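MlnE (Bacillus amyloliquefaciens subsp. plantarum, PDB 5D2E) carries an N-terminal B-type ketoreductase of the macrolactin polyketide assembly line, which binds NADP and probably reduces beta-keto groups of carrier-bound intermediates. Local coordinates at residues I85-G90 with F101-T106. Sequence-based numbering, arbitrary orientation.
Sequences IYVTSG and FTMNFT
Val87 packs its CG1 methyl against three side chains of 101-106: the SD of Met103 at 3.6 Å, the CB of Phe101 and CE1 of the Phe105 ring. CG1 stands anti to the backbone N (chi1 -172°), which turns it along the strand toward Met103. Before it, Ile85 CG2 reaches the Phe101 ring at CE1, 3.7 Å away. Beyond it, the Phe105 ring lies beside the end of strand 85-89; the carbonyl O of Val87 meets its edge in plane, 3.6 Å from CZ, and Ser89 CB approaches CE2. Thr88 and Thr102 pair on the other face, OG1 of Thr88 against CG2 of Thr102.

Four backbone hydrogen bonds set this parallel register: Phe101 N to Tyr86 O, Thr88 N to Phe101 O (2.9 Å), Met103 N to Thr88 O and Gly90 N to Met103 O. Gly90 N lies 2.8 Å from Met103 O but 51° above its carbonyl plane, where the strands give way to loop. There a water takes over, accepting from Phe105 N at 2.9 Å and hydrogen-bonding to Ser89 OG.

Outside the pair, Asp110 OD2 accepts from Asn104 N and Tyr111 OH bonds to Phe105 O, so both bonds tie the loop after strand 100-103 to the start of helix 108-120. Parallel pairing of this kind belongs to the Rossmann-like first half of the ketoreductase, away from the NADP pocket. Strand 84-89 continues the pairing to strand 60-64, strand 94-95 runs antiparallel to 100-103, and helix 108-120 packs on Phe101 and Met103 through Leu114, Val117 and Tyr111.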
# COMPACT_ATOMS: atom_id res chain seq x y z
N ILE A 85 -27.50 9.33 -11.22
CA ILE A 85 -27.28 10.37 -10.23
C ILE A 85 -25.84 10.88 -10.34
O ILE A 85 -24.88 10.08 -10.27
CB ILE A 85 -27.52 9.81 -8.81
CG1 ILE A 85 -28.90 9.10 -8.74
CG2 ILE A 85 -27.38 10.91 -7.78
CD1 ILE A 85 -30.14 9.97 -9.02
N TYR A 86 -25.66 12.16 -10.49
CA TYR A 86 -24.32 12.73 -10.74
C TYR A 86 -24.00 13.78 -9.74
O TYR A 86 -24.67 14.80 -9.59
CB TYR A 86 -24.22 13.25 -12.16
CG TYR A 86 -22.86 13.62 -12.64
CD1 TYR A 86 -22.37 14.88 -12.44
CD2 TYR A 86 -22.09 12.74 -13.39
CE1 TYR A 86 -21.11 15.23 -12.93
CE2 TYR A 86 -20.86 13.09 -13.90
CZ TYR A 86 -20.35 14.32 -13.64
OH TYR A 86 -19.12 14.74 -14.14
N VAL A 87 -22.98 13.49 -8.95
CA VAL A 87 -22.61 14.32 -7.83
C VAL A 87 -21.25 14.95 -8.02
O VAL A 87 -20.26 14.26 -8.24
CB VAL A 87 -22.56 13.47 -6.55
CG1 VAL A 87 -22.37 14.36 -5.30
CG2 VAL A 87 -23.78 12.57 -6.45
N THR A 88 -21.21 16.26 -7.86
CA THR A 88 -19.99 17.00 -7.98
C THR A 88 -19.61 17.71 -6.72
O THR A 88 -20.35 17.79 -5.76
CB THR A 88 -20.09 18.06 -9.13
OG1 THR A 88 -21.10 19.00 -8.80
CG2 THR A 88 -20.42 17.45 -10.39
N SER A 89 -18.41 18.23 -6.72
CA SER A 89 -17.88 18.98 -5.62
C SER A 89 -18.49 20.37 -5.45
O SER A 89 -18.63 21.11 -6.42
CB SER A 89 -16.38 19.13 -5.82
OG SER A 89 -15.87 19.73 -4.69
N GLY A 90 -18.81 20.74 -4.21
CA GLY A 90 -19.34 22.06 -3.90
C GLY A 90 -19.03 22.46 -2.46
O GLY A 90 -18.60 21.63 -1.65
N PHE A 101 -26.44 16.51 -7.77
CA PHE A 101 -26.12 17.01 -6.46
C PHE A 101 -24.74 17.62 -6.42
O PHE A 101 -23.87 17.31 -7.24
CB PHE A 101 -26.12 15.88 -5.43
CG PHE A 101 -27.43 15.24 -5.20
CD1 PHE A 101 -27.88 14.24 -6.05
CD2 PHE A 101 -28.19 15.57 -4.08
CE1 PHE A 101 -29.06 13.64 -5.86
CE2 PHE A 101 -29.42 14.97 -3.89
CZ PHE A 101 -29.87 14.01 -4.79
N THR A 102 -24.52 18.49 -5.44
CA THR A 102 -23.19 18.94 -5.04
C THR A 102 -22.96 18.59 -3.58
O THR A 102 -23.92 18.41 -2.81
CB THR A 102 -22.94 20.46 -5.20
OG1 THR A 102 -23.80 21.16 -4.31
CG2 THR A 102 -23.18 20.92 -6.63
N MET A 103 -21.69 18.45 -3.21
CA MET A 103 -21.35 18.15 -1.81
C MET A 103 -19.88 18.37 -1.60
O MET A 103 -19.14 18.47 -2.54
CB MET A 103 -21.68 16.70 -1.43
CG MET A 103 -20.91 15.63 -2.19
SD MET A 103 -21.44 13.91 -1.80
CE MET A 103 -20.76 13.81 -0.13
N ASN A 104 -19.51 18.38 -0.34
CA ASN A 104 -18.09 18.41 0.09
C ASN A 104 -17.69 16.97 0.38
O ASN A 104 -18.22 16.34 1.31
CB ASN A 104 -17.96 19.32 1.30
CG ASN A 104 -16.51 19.51 1.77
OD1 ASN A 104 -16.14 20.57 2.31
ND2 ASN A 104 -15.72 18.46 1.63
N PHE A 105 -16.85 16.41 -0.50
CA PHE A 105 -16.53 14.99 -0.51
C PHE A 105 -15.71 14.48 0.69
O PHE A 105 -15.56 13.28 0.89
CB PHE A 105 -15.77 14.65 -1.78
CG PHE A 105 -16.63 14.71 -3.02
CD1 PHE A 105 -17.79 13.95 -3.13
CD2 PHE A 105 -16.27 15.49 -4.09
CE1 PHE A 105 -18.56 13.99 -4.28
CE2 PHE A 105 -17.05 15.54 -5.25
CZ PHE A 105 -18.16 14.80 -5.35
N THR A 106 -15.19 15.43 1.42
CA THR A 106 -14.55 15.19 2.74
C THR A 106 -15.50 15.21 3.95
O THR A 106 -15.09 14.78 5.04
CB THR A 106 -13.43 16.25 3.01
OG1 THR A 106 -14.02 17.49 3.36
CG2 THR A 106 -12.56 16.53 1.79
O HOH W 1 -15.37 18.28 -2.16